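Local coordinates for nitroreductase family protein (Lactobacillus plantarum, PDB 4QLX) that reduces enones in the saturation of polyunsaturated fatty acids, probably turning 10-oxo-11-octadecenoate into 10-oxooctadecanoate with FMN and NADH, at residues A49-A52 against C53-Q56; D96-S99 against H100-Y103; T127-P130 against L131-A135; L140-D143 against A144-C148. All blocks are in the same frame, centred on the assembly; numbering follows the deposited sequence.

Overall arrangement
The four contacts come in series along the chain and lie on the same side of its centre. Contact 1 is in the loop between helix 36-46 and strand 58-63. Contact 2 joins strand 89-96 to helix 103-112. Contact 3 covers the C-terminal end of helix 118-133, and contact 4 lies on helix 137-161. Their centres are about 10 to 15 Å apart, and every pair touches. Contact 1 meets FMN and the oxo fatty acid, contact 3 packs on the fatty acid chain, and contact 4 meets contact 1, where Asp147 bonds Ala52 N. Contacts 1, 3 and 4 touch the second subunit and border a flavin and fatty acid site at the dimer interface; contact 2 packs against them.

Contact 1 (A49-A52 against C53-Q56). With FMN (flavin mononucleotide), chain J; KTC (10-oxooctadecanoic acid), chain D.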
loop_
_atom_site.group_PDB
_atom_site.type_symbol
_atom_site.label_atom_id
_atom_site.label_comp_id
_atom_site.label_asym_id
_atom_site.label_seq_id
_atom_site.Cartn_x
_atom_site.Cartn_y
_atom_site.Cartn_z
ATOM N N ALA A 49 -2.033 -8.835 0.473
ATOM C CA ALA A 49 -2.617 -7.582 -0.029
ATOM C C ALA A 49 -3.821 -7.797 -0.972
ATOM O O ALA A 49 -3.916 -8.833 -1.634
ATOM C CB ALA A 49 -1.519 -6.747 -0.753
ATOM N N PRO A 50 -4.743 -6.811 -1.038
ATOM C CA PRO A 50 -5.840 -6.863 -2.014
ATOM C C PRO A 50 -5.310 -6.560 -3.407
ATOM O O PRO A 50 -4.192 -6.077 -3.543
ATOM C CB PRO A 50 -6.777 -5.748 -1.546
ATOM C CG PRO A 50 -5.820 -4.730 -1.005
ATOM C CD PRO A 50 -4.775 -5.555 -0.267
ATOM N N SER A 51 -6.108 -6.844 -4.426
ATOM C CA SER A 51 -5.727 -6.603 -5.811
ATOM C C SER A 51 -7.028 -6.530 -6.596
ATOM O O SER A 51 -8.022 -7.160 -6.204
ATOM C CB SER A 51 -4.801 -7.710 -6.347
ATOM O OG SER A 51 -5.485 -8.957 -6.396
ATOM N N ALA A 52 -7.046 -5.753 -7.674
ATOM C CA ALA A 52 -8.278 -5.628 -8.454
ATOM C C ALA A 52 -8.698 -6.992 -8.982
ATOM O O ALA A 52 -7.896 -7.707 -9.579
ATOM C CB ALA A 52 -8.104 -4.630 -9.607
ATOM N N CYS A 53 -9.956 -7.348 -8.731
ATOM C CA CYS A 53 -10.523 -8.648 -9.109
ATOM C C CYS A 53 -9.689 -9.850 -8.661
ATOM O O CYS A 53 -9.732 -10.916 -9.290
ATOM C CB CYS A 53 -10.737 -8.707 -10.621
ATOM S SG CYS A 53 -12.080 -7.627 -11.187
ATOM N N ASN A 54 -8.954 -9.668 -7.564
ATOM C CA ASN A 54 -8.050 -10.689 -7.010
ATOM C C ASN A 54 -7.109 -11.282 -8.062
ATOM O O ASN A 54 -6.688 -12.431 -7.948
ATOM C CB ASN A 54 -8.835 -11.816 -6.316
ATOM C CG ASN A 54 -7.966 -12.604 -5.325
ATOM O OD1 ASN A 54 -7.002 -12.063 -4.775
ATOM N ND2 ASN A 54 -8.287 -13.880 -5.117
ATOM N N LEU A 55 -6.763 -10.483 -9.071
ATOM C CA LEU A 55 -5.850 -10.917 -10.132
ATOM C C LEU A 55 -4.382 -10.889 -9.686
ATOM O O LEU A 55 -3.514 -11.440 -10.371
ATOM C CB LEU A 55 -6.032 -10.042 -11.376
ATOM C CG LEU A 55 -7.406 -10.185 -12.052
ATOM C CD1 LEU A 55 -7.496 -9.253 -13.250
ATOM C CD2 LEU A 55 -7.616 -11.621 -12.480
ATOM N N GLN A 56 -4.115 -10.246 -8.547
ATOM C CA GLN A 56 -2.793 -10.308 -7.922
ATOM C C GLN A 56 -1.696 -9.982 -8.939
ATOM O O GLN A 56 -0.766 -10.767 -9.144
ATOM C CB GLN A 56 -2.577 -11.697 -7.316
ATOM C CG GLN A 56 -3.509 -12.041 -6.166
ATOM C CD GLN A 56 -3.588 -13.547 -5.925
ATOM O OE1 GLN A 56 -2.625 -14.162 -5.461
ATOM N NE2 GLN A 56 -4.736 -14.149 -6.259
HETATM N N1 FMN J . -13.986 -4.907 -4.939
HETATM C C2 FMN J . -15.251 -4.612 -5.405
HETATM O O2 FMN J . -16.227 -5.215 -4.952
HETATM N N3 FMN J . -15.427 -3.670 -6.397
HETATM C C4 FMN J . -14.342 -3.005 -6.926
HETATM O O4 FMN J . -14.476 -2.159 -7.803
HETATM C C4A FMN J . -13.075 -3.279 -6.450
HETATM N N5 FMN J . -12.007 -2.597 -6.981
HETATM C C5A FMN J . -10.737 -2.841 -6.512
HETATM C C6 FMN J . -9.679 -2.116 -7.055
HETATM C C7 FMN J . -8.396 -2.346 -6.587
HETATM C C7M FMN J . -7.231 -1.590 -7.156
HETATM C C8 FMN J . -8.179 -3.278 -5.583
HETATM C C8M FMN J . -6.781 -3.497 -5.104
HETATM C C9 FMN J . -9.242 -4.006 -5.039
HETATM C C9A FMN J . -10.538 -3.785 -5.505
HETATM N N10 FMN J . -11.627 -4.508 -4.993
HETATM C C10 FMN J . -12.892 -4.231 -5.451
HETATM C "C1'" FMN J . -11.457 -5.533 -3.904
HETATM C "C2'" FMN J . -10.910 -6.848 -4.510
HETATM O "O2'" FMN J . -11.908 -7.522 -5.289
HETATM C "C3'" FMN J . -10.313 -7.746 -3.415
HETATM O "O3'" FMN J . -9.171 -7.090 -2.848
HETATM C "C4'" FMN J . -9.826 -9.114 -3.904
HETATM O "O4'" FMN J . -10.893 -9.923 -4.324
HETATM C "C5'" FMN J . -9.066 -9.854 -2.804
HETATM O "O5'" FMN J . -9.935 -10.051 -1.711
HETATM P P FMN J . -9.624 -9.451 -0.233
HETATM O O1P FMN J . -8.313 -9.993 0.287
HETATM O O2P FMN J . -9.517 -7.960 -0.313
HETATM O O3P FMN J . -10.791 -9.872 0.653
HETATM O O1 KTC D . -18.985 -10.982 -1.638
HETATM C C17 KTC D . -19.255 -11.774 -2.537
HETATM O O KTC D . -20.456 -12.359 -2.566
HETATM C C16 KTC D . -18.231 -12.077 -3.604
HETATM C C15 KTC D . -17.368 -10.840 -3.772
HETATM C C14 KTC D . -17.300 -10.449 -5.233
HETATM C C13 KTC D . -15.880 -10.652 -5.724
HETATM C C12 KTC D . -15.250 -9.311 -6.038
HETATM C C11 KTC D . -15.559 -8.905 -7.463
HETATM C C10 KTC D . -14.353 -8.165 -8.017
HETATM C C9 KTC D . -14.582 -6.664 -7.952
HETATM C C8 KTC D . -13.284 -5.995 -8.296
HETATM O O2 KTC D . -12.266 -6.299 -7.681
HETATM C C7 KTC D . -13.274 -4.957 -9.394
HETATM C C6 KTC D . -11.904 -4.313 -9.470
HETATM C C5 KTC D . -11.964 -2.973 -10.187
HETATM C C4 KTC D . -11.604 -3.144 -11.654
HETATM C C3 KTC D . -11.680 -1.812 -12.400
HETATM C C2 KTC D . -11.754 -2.058 -13.904
HETATM C C1 KTC D . -10.761 -3.142 -14.317
HETATM C C KTC D . -10.704 -3.343 -15.817
HETATM O O HOH W 1 -5.478 -9.892 -3.982
#
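Ser51 and Gln56 meet through a side chain and a backbone amide. Gln56 N donates to Ser51 OG at 2.9 Å. The hydroxyl turns back over the loop because chi1 is 65°, with OG between the backbone N and the carbonyl carbon. Two backbone bonds close the turn: Asn54 N donates to Ser51 O, and Leu55 N donates to Ala52 O at 3.0 Å in a nearly straight bond (169°). Gln56 adds a brace of its own. Its NE2 donates to Asn54 O, which lies near the plane of the side-chain amide.

One water links three of these residues. It donates to Ala49 O and to Asn54 OD1, and it is hydrogen-bonded to Ser51 OG at 2.6 Å. An alanine in place of Ser51 would probably leave Gln56 N and this water without their shared partner and let the turn shift beside the flavin.

The loop also meets both ligands. Cys53 N donates to the keto oxygen O2 of the fatty acid at 2.7 Å, and Cys53 SG packs on fatty acid C7 at 3.4 Å. Ser51 N makes a weak bond of 3.5 Å to FMN O3'. Pro50 CB and Asn54 CB touch the ribityl chain, while FMN C8M lies 3.4 Å from Ser51 CA. Ala52 N is hydrogen-bonded to Asp147 OD1, and Arg22 of the second subunit packs on Pro50. This is the flavin and substrate site of a nitroreductase-family dimer, where one loop touches the cofactor and holds the product ketone.

Contact 2 (D96-S99 against H100-Y103)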
loop_
_atom_site.group_PDB
_atom_site.type_symbol
_atom_site.label_atom_id
_atom_site.label_comp_id
_atom_site.label_asym_id
_atom_site.label_seq_id
_atom_site.Cartn_x
_atom_site.Cartn_y
_atom_site.Cartn_z
ATOM N N ASP A 96 1.984 -7.157 -13.861
ATOM C CA ASP A 96 1.633 -8.193 -14.835
ATOM C C ASP A 96 0.408 -7.762 -15.637
ATOM O O ASP A 96 -0.720 -7.854 -15.161
ATOM C CB ASP A 96 1.378 -9.523 -14.120
ATOM C CG ASP A 96 1.051 -10.668 -15.079
ATOM O OD1 ASP A 96 1.088 -10.473 -16.315
ATOM O OD2 ASP A 96 0.772 -11.779 -14.584
ATOM N N THR A 97 0.633 -7.307 -16.867
ATOM C CA THR A 97 -0.449 -6.774 -17.685
ATOM C C THR A 97 -1.176 -7.871 -18.466
ATOM O O THR A 97 -1.948 -7.586 -19.376
ATOM C CB THR A 97 0.064 -5.707 -18.665
ATOM O OG1 THR A 97 0.880 -6.324 -19.670
ATOM C CG2 THR A 97 0.874 -4.652 -17.921
ATOM N N GLN A 98 -0.913 -9.122 -18.115
ATOM C CA GLN A 98 -1.645 -10.236 -18.699
ATOM C C GLN A 98 -2.305 -11.055 -17.604
ATOM O O GLN A 98 -2.747 -12.181 -17.843
ATOM C CB GLN A 98 -0.718 -11.115 -19.542
ATOM C CG GLN A 98 -0.211 -10.432 -20.811
ATOM C CD GLN A 98 0.818 -11.268 -21.550
ATOM O OE1 GLN A 98 1.060 -12.422 -21.202
ATOM N NE2 GLN A 98 1.442 -10.680 -22.562
ATOM N N SER A 99 -2.390 -10.482 -16.405
ATOM C CA SER A 99 -2.940 -11.208 -15.258
ATOM C C SER A 99 -4.417 -11.572 -15.445
ATOM O O SER A 99 -4.908 -12.536 -14.842
ATOM C CB SER A 99 -2.756 -10.389 -13.973
ATOM O OG SER A 99 -3.637 -9.283 -13.943
ATOM N N HIS A 100 -5.119 -10.810 -16.282
ATOM C CA HIS A 100 -6.552 -11.033 -16.503
ATOM C C HIS A 100 -6.820 -12.184 -17.469
ATOM O O HIS A 100 -7.974 -12.528 -17.719
ATOM C CB HIS A 100 -7.218 -9.761 -17.037
ATOM C CG HIS A 100 -6.618 -9.268 -18.314
ATOM N ND1 HIS A 100 -5.348 -8.733 -18.379
ATOM C CD2 HIS A 100 -7.104 -9.236 -19.576
ATOM C CE1 HIS A 100 -5.082 -8.382 -19.624
ATOM N NE2 HIS A 100 -6.134 -8.673 -20.371
ATOM N N TYR A 101 -5.762 -12.774 -18.017
ATOM C CA TYR A 101 -5.921 -13.902 -18.931
ATOM C C TYR A 101 -6.617 -15.075 -18.226
ATOM O O TYR A 101 -7.303 -15.868 -18.865
ATOM C CB TYR A 101 -4.562 -14.348 -19.500
ATOM C CG TYR A 101 -3.996 -13.454 -20.603
ATOM C CD1 TYR A 101 -4.622 -12.266 -20.962
ATOM C CD2 TYR A 101 -2.848 -13.817 -21.295
ATOM C CE1 TYR A 101 -4.110 -11.453 -21.971
ATOM C CE2 TYR A 101 -2.324 -13.010 -22.311
ATOM C CZ TYR A 101 -2.959 -11.827 -22.642
ATOM O OH TYR A 101 -2.444 -11.015 -23.647
ATOM N N VAL A 102 -6.448 -15.179 -16.907
ATOM C CA VAL A 102 -7.042 -16.289 -16.157
ATOM C C VAL A 102 -8.326 -15.902 -15.420
ATOM O O VAL A 102 -8.846 -16.695 -14.637
ATOM C CB VAL A 102 -6.052 -16.870 -15.114
ATOM C CG1 VAL A 102 -4.897 -17.570 -15.805
ATOM C CG2 VAL A 102 -5.546 -15.786 -14.207
ATOM N N TYR A 103 -8.834 -14.701 -15.687
ATOM C CA TYR A 103 -9.976 -14.143 -14.958
ATOM C C TYR A 103 -11.130 -15.142 -14.852
ATOM O O TYR A 103 -11.563 -15.484 -13.752
ATOM C CB TYR A 103 -10.460 -12.850 -15.633
ATOM C CG TYR A 103 -11.473 -12.050 -14.823
ATOM C CD1 TYR A 103 -12.758 -12.539 -14.577
ATOM C CD2 TYR A 103 -11.158 -10.803 -14.332
ATOM C CE1 TYR A 103 -13.682 -11.807 -13.838
ATOM C CE2 TYR A 103 -12.070 -10.067 -13.599
ATOM C CZ TYR A 103 -13.328 -10.573 -13.354
ATOM O OH TYR A 103 -14.222 -9.836 -12.618
HETATM O O HOH W 2 -3.690 -7.646 -16.254
#
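The amide of Gln98 lies almost flat against the ring of Tyr101, with the two planes 13° apart. Gln98 CB sits over the ring centre in a CH-pi contact, 3.8 Å from the centroid. Farther out, Gln98 CG comes within 3.6 Å of Tyr101 CZ, and OE1 reaches CE2 at the same distance. The Gln98 chain is extended beyond CG, which carries it across the ring. A glycine in place of Gln98 would probably strip this face of its cover and leave the Tyr101 ring freer to turn.

In the backbone, Tyr101 N donates to Gln98 O at 3.1 Å. Asp96 OD1 accepts from Gln98 N from above the carboxylate plane, forming an Asx turn, and it also makes a salt bridge with Arg187.

The His100 ring presents its edge to Thr97 O, with CE1 3.2 Å away and the oxygen in the ring plane. Tyr101 CD1 lies over one face of the imidazole. A water joins His100 ND1, Ser99 OG and Asp96 O, and Ser99 OG also bonds Ser57. Asp96 OD1, Ser99 OG and His100 ND1 thus each have a polar partner, which is likely to limit how the turn can move.

Contact 3 (T127-P130 against L131-A135); sequences TFLP and LYENA. With KTC (10-oxooctadecanoic acid), chain D.
The rings of Phe128 and Tyr132 lie against two parts of the bound oxo fatty acid: Phe128 beside the ketone, Tyr132 at the methyl end. Fatty acid C7 sits over the centre of the Phe128 ring, 3.6 Å from CE1. Thr127 CG2 lies over the centre of the opposite face, so this ring is sandwiched. Phe79 of the second subunit meets Phe128 edge-to-face. The Tyr132 ring has the terminal carbon C of the tail over its centre, and the neighbouring carbon C1 is 3.5 Å from Tyr132 CZ. Phe128 O approaches the same ring obliquely, 3.5 Å from CD2. Leu131 CB touches the tail end at 3.6 Å.

The helix backbone sets these groups in place. Phe128 O accepts from Tyr132 N at 3.2 Å, in the carbonyl plane, and more weakly from Leu131 N. Leu129 O accepts from Glu133 N at 2.8 Å, nearly along the C=O axis. Pro130 has no N-H to give to the turn before, and the helix kinks there. Asn134 N bonds Pro130 O as the helix ends.

On another side, Leu129 and Glu133 cross obliquely. Leu129 CG lies 3.7 Å from Glu133 OE2, and CD1 packs on CG of the glutamate. CG of Leu129 stands anti to the backbone N (chi1 -172°), which brings the branch to the glutamate.

Ring faces and Leu131 CB thus meet the chain with apolar surface, and the Tyr132 hydroxyl, which also touches the chain, has its hydrogen bond to Asp143.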
loop_
_atom_site.group_PDB
_atom_site.type_symbol
_atom_site.label_atom_id
_atom_site.label_comp_id
_atom_site.label_asym_id
_atom_site.label_seq_id
_atom_site.Cartn_x
_atom_site.Cartn_y
_atom_site.Cartn_z
ATOM N N THR A 127 -19.532 -8.108 -15.440
ATOM C CA THR A 127 -19.257 -6.706 -15.163
ATOM C C THR A 127 -17.823 -6.286 -15.457
ATOM O O THR A 127 -17.595 -5.266 -16.122
ATOM C CB THR A 127 -19.596 -6.378 -13.699
ATOM O OG1 THR A 127 -21.005 -6.577 -13.497
ATOM C CG2 THR A 127 -19.208 -4.932 -13.343
ATOM N N PHE A 128 -16.856 -7.062 -14.980
ATOM C CA PHE A 128 -15.474 -6.594 -15.018
ATOM C C PHE A 128 -14.600 -7.245 -16.080
ATOM O O PHE A 128 -13.658 -6.613 -16.568
ATOM C CB PHE A 128 -14.835 -6.767 -13.635
ATOM C CG PHE A 128 -15.488 -5.929 -12.581
ATOM C CD1 PHE A 128 -15.252 -4.564 -12.524
ATOM C CD2 PHE A 128 -16.368 -6.495 -11.669
ATOM C CE1 PHE A 128 -15.866 -3.784 -11.563
ATOM C CE2 PHE A 128 -16.985 -5.720 -10.703
ATOM C CZ PHE A 128 -16.736 -4.366 -10.649
ATOM N N LEU A 129 -14.891 -8.491 -16.440
ATOM C CA LEU A 129 -14.075 -9.162 -17.459
ATOM C C LEU A 129 -14.080 -8.412 -18.809
ATOM O O LEU A 129 -13.008 -8.229 -19.400
ATOM C CB LEU A 129 -14.516 -10.621 -17.648
ATOM C CG LEU A 129 -13.605 -11.475 -18.550
ATOM C CD1 LEU A 129 -12.140 -11.146 -18.335
ATOM C CD2 LEU A 129 -13.842 -12.962 -18.329
ATOM N N PRO A 130 -15.259 -7.944 -19.284
ATOM C CA PRO A 130 -15.251 -7.190 -20.544
ATOM C C PRO A 130 -14.413 -5.916 -20.502
ATOM O O PRO A 130 -13.902 -5.497 -21.541
ATOM C CB PRO A 130 -16.722 -6.833 -20.748
ATOM C CG PRO A 130 -17.464 -7.860 -20.009
ATOM C CD PRO A 130 -16.639 -8.179 -18.814
ATOM N N LEU A 131 -14.278 -5.307 -19.329
ATOM C CA LEU A 131 -13.431 -4.121 -19.185
ATOM C C LEU A 131 -11.948 -4.462 -19.305
ATOM O O LEU A 131 -11.155 -3.666 -19.818
ATOM C CB LEU A 131 -13.698 -3.429 -17.848
ATOM C CG LEU A 131 -14.832 -2.400 -17.813
ATOM C CD1 LEU A 131 -16.143 -3.000 -18.246
ATOM C CD2 LEU A 131 -14.957 -1.810 -16.416
ATOM N N TYR A 132 -11.566 -5.628 -18.803
ATOM C CA TYR A 132 -10.191 -6.083 -18.935
ATOM C C TYR A 132 -9.931 -6.497 -20.378
ATOM O O TYR A 132 -8.861 -6.230 -20.934
ATOM C CB TYR A 132 -9.895 -7.249 -17.983
ATOM C CG TYR A 132 -9.528 -6.823 -16.579
ATOM C CD1 TYR A 132 -8.314 -6.197 -16.319
ATOM C CD2 TYR A 132 -10.388 -7.053 -15.513
ATOM C CE1 TYR A 132 -7.971 -5.810 -15.040
ATOM C CE2 TYR A 132 -10.058 -6.666 -14.243
ATOM C CZ TYR A 132 -8.852 -6.041 -14.006
ATOM O OH TYR A 132 -8.524 -5.658 -12.725
ATOM N N GLU A 133 -10.924 -7.129 -20.992
ATOM C CA GLU A 133 -10.755 -7.638 -22.345
ATOM C C GLU A 133 -10.696 -6.536 -23.404
ATOM O O GLU A 133 -10.013 -6.687 -24.412
ATOM C CB GLU A 133 -11.866 -8.625 -22.672
ATOM C CG GLU A 133 -11.682 -9.957 -21.962
ATOM C CD GLU A 133 -12.803 -10.926 -22.251
ATOM O OE1 GLU A 133 -13.874 -10.475 -22.722
ATOM O OE2 GLU A 133 -12.611 -12.135 -22.008
ATOM N N ASN A 134 -11.387 -5.427 -23.169
ATOM C CA ASN A 134 -11.344 -4.304 -24.100
ATOM C C ASN A 134 -10.455 -3.162 -23.639
ATOM O O ASN A 134 -10.568 -2.044 -24.151
ATOM C CB ASN A 134 -12.748 -3.758 -24.339
ATOM C CG ASN A 134 -13.657 -4.767 -24.996
ATOM O OD1 ASN A 134 -13.229 -5.541 -25.854
ATOM N ND2 ASN A 134 -14.923 -4.770 -24.593
ATOM N N ALA A 135 -9.574 -3.428 -22.678
ATOM C CA ALA A 135 -8.786 -2.357 -22.069
ATOM C C ALA A 135 -7.585 -1.959 -22.920
ATOM O O ALA A 135 -6.950 -2.807 -23.544
ATOM C CB ALA A 135 -8.314 -2.776 -20.667
HETATM O O1 KTC D . -18.985 -10.982 -1.638
HETATM C C17 KTC D . -19.255 -11.774 -2.537
HETATM O O KTC D . -20.456 -12.359 -2.566
HETATM C C16 KTC D . -18.231 -12.077 -3.604
HETATM C C15 KTC D . -17.368 -10.840 -3.772
HETATM C C14 KTC D . -17.300 -10.449 -5.233
HETATM C C13 KTC D . -15.880 -10.652 -5.724
HETATM C C12 KTC D . -15.250 -9.311 -6.038
HETATM C C11 KTC D . -15.559 -8.905 -7.463
HETATM C C10 KTC D . -14.353 -8.165 -8.017
HETATM C C9 KTC D . -14.582 -6.664 -7.952
HETATM C C8 KTC D . -13.284 -5.995 -8.296
HETATM O O2 KTC D . -12.266 -6.299 -7.681
HETATM C C7 KTC D . -13.274 -4.957 -9.394
HETATM C C6 KTC D . -11.904 -4.313 -9.470
HETATM C C5 KTC D . -11.964 -2.973 -10.187
HETATM C C4 KTC D . -11.604 -3.144 -11.654
HETATM C C3 KTC D . -11.680 -1.812 -12.400
HETATM C C2 KTC D . -11.754 -2.058 -13.904
HETATM C C1 KTC D . -10.761 -3.142 -14.317
HETATM C C KTC D . -10.704 -3.343 -15.817
#

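Contact 4 (L140-D143 against A144-C148)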
loop_
_atom_site.group_PDB
_atom_site.type_symbol
_atom_site.label_atom_id
_atom_site.label_comp_id
_atom_site.label_asym_id
_atom_site.label_seq_id
_atom_site.Cartn_x
_atom_site.Cartn_y
_atom_site.Cartn_z
ATOM N N LEU A 140 -4.311 -1.161 -18.504
ATOM C CA LEU A 140 -3.809 -2.382 -17.891
ATOM C C LEU A 140 -2.561 -2.084 -17.071
ATOM O O LEU A 140 -2.326 -2.711 -16.053
ATOM C CB LEU A 140 -3.497 -3.444 -18.953
ATOM C CG LEU A 140 -4.677 -4.022 -19.738
ATOM C CD1 LEU A 140 -4.180 -4.979 -20.812
ATOM C CD2 LEU A 140 -5.632 -4.726 -18.800
ATOM N N LYS A 141 -1.748 -1.141 -17.536
ATOM C CA LYS A 141 -0.527 -0.767 -16.825
ATOM C C LYS A 141 -0.889 -0.041 -15.525
ATOM O O LYS A 141 -0.304 -0.280 -14.474
ATOM C CB LYS A 141 0.364 0.106 -17.720
ATOM C CG LYS A 141 1.452 0.835 -16.964
ATOM C CD LYS A 141 2.252 1.780 -17.851
ATOM C CE LYS A 141 3.118 2.706 -17.000
ATOM N NZ LYS A 141 4.070 3.522 -17.815
ATOM N N PHE A 142 -1.886 0.833 -15.617
ATOM C CA PHE A 142 -2.442 1.552 -14.474
ATOM C C PHE A 142 -2.990 0.584 -13.425
ATOM O O PHE A 142 -2.679 0.692 -12.230
ATOM C CB PHE A 142 -3.536 2.509 -14.975
ATOM C CG PHE A 142 -4.396 3.101 -13.890
ATOM C CD1 PHE A 142 -3.962 4.208 -13.171
ATOM C CD2 PHE A 142 -5.655 2.582 -13.620
ATOM C CE1 PHE A 142 -4.757 4.767 -12.180
ATOM C CE2 PHE A 142 -6.454 3.135 -12.631
ATOM C CZ PHE A 142 -6.002 4.234 -11.911
ATOM N N ASP A 143 -3.800 -0.368 -13.883
ATOM C CA ASP A 143 -4.355 -1.412 -13.028
ATOM C C ASP A 143 -3.239 -2.213 -12.344
ATOM O O ASP A 143 -3.255 -2.432 -11.128
ATOM C CB ASP A 143 -5.251 -2.342 -13.860
ATOM C CG ASP A 143 -5.801 -3.519 -13.067
ATOM O OD1 ASP A 143 -5.117 -4.571 -12.963
ATOM O OD2 ASP A 143 -6.952 -3.408 -12.577
ATOM N N ALA A 144 -2.266 -2.656 -13.126
ATOM C CA ALA A 144 -1.210 -3.470 -12.557
ATOM C C ALA A 144 -0.363 -2.623 -11.598
ATOM O O ALA A 144 0.099 -3.122 -10.574
ATOM C CB ALA A 144 -0.351 -4.081 -13.662
ATOM N N THR A 145 -0.185 -1.341 -11.914
ATOM C CA THR A 145 0.625 -0.453 -11.056
ATOM C C THR A 145 -0.004 -0.299 -9.664
ATOM O O THR A 145 0.694 -0.331 -8.644
ATOM C CB THR A 145 0.831 0.950 -11.706
ATOM O OG1 THR A 145 1.623 0.827 -12.901
ATOM C CG2 THR A 145 1.520 1.913 -10.746
ATOM N N ILE A 146 -1.321 -0.169 -9.610
ATOM C CA ILE A 146 -1.992 -0.092 -8.316
ATOM C C ILE A 146 -1.772 -1.349 -7.463
ATOM O O ILE A 146 -1.404 -1.235 -6.305
ATOM C CB ILE A 146 -3.503 0.139 -8.473
ATOM C CG1 ILE A 146 -3.770 1.460 -9.188
ATOM C CG2 ILE A 146 -4.173 0.146 -7.107
ATOM C CD1 ILE A 146 -5.259 1.712 -9.476
ATOM N N ASP A 147 -1.992 -2.537 -8.036
ATOM C CA ASP A 147 -1.733 -3.797 -7.320
ATOM C C ASP A 147 -0.282 -3.864 -6.779
ATOM O O ASP A 147 -0.033 -4.289 -5.652
ATOM C CB ASP A 147 -1.967 -5.007 -8.225
ATOM C CG ASP A 147 -3.437 -5.225 -8.597
ATOM O OD1 ASP A 147 -4.335 -4.493 -8.115
ATOM O OD2 ASP A 147 -3.681 -6.158 -9.397
ATOM N N CYS A 148 0.670 -3.456 -7.606
ATOM C CA CYS A 148 2.082 -3.531 -7.232
ATOM C C CYS A 148 2.421 -2.569 -6.108
ATOM O O CYS A 148 3.333 -2.807 -5.319
ATOM C CB CYS A 148 2.966 -3.233 -8.433
ATOM S SG CYS A 148 3.019 -4.576 -9.617
HETATM O O HOH W 3 -5.639 -2.231 -9.718
HETATM O O HOH W 4 -5.549 -6.285 -11.075
#
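Leu140 O, Lys141 O and Phe142 O accept from Ala144 N, Thr145 N and Ile146 N in regular i to i+4 bonds, and Asp147 N reaches Asp143 O only weakly. This is a regular alpha-helical segment of helix 137-161, which lies beside the flavin and at the dimer interface.

Lys141 O is gripped twice by one residue. Thr145 N donates at 2.8 Å and Thr145 OG1 at 2.7 Å, from opposite faces of the carbonyl plane. The hydroxyl reaches back because OG1 lies anti to its own carbonyl carbon (chi1 -66°). The side chains of Lys141 and Thr145 run side by side.

Phe142 and Ile146 make the apolar contact. Ile146 CD1 sits over the ring face in a CH-pi contact, 4.0 Å from the centroid and 28° off the normal. Its closest ring atom is CZ, 3.6 Å from CD1. Lys141 of the second subunit packs on Phe142, and Ile146 also touches FMN.

The acidic pair lies on a third side. Asp143 OD1 and Asp147 OD2 are 4.2 Å apart, and such like charges could raise the pKa of one of them. Besides the bonds that the pair makes to Tyr132 and Ala52, Ser57 N donates to Asp147 OD2. A water also lies between the two carboxylates, 2.6 Å from Asp143 OD1 and 2.5 Å from Asp147 OD2.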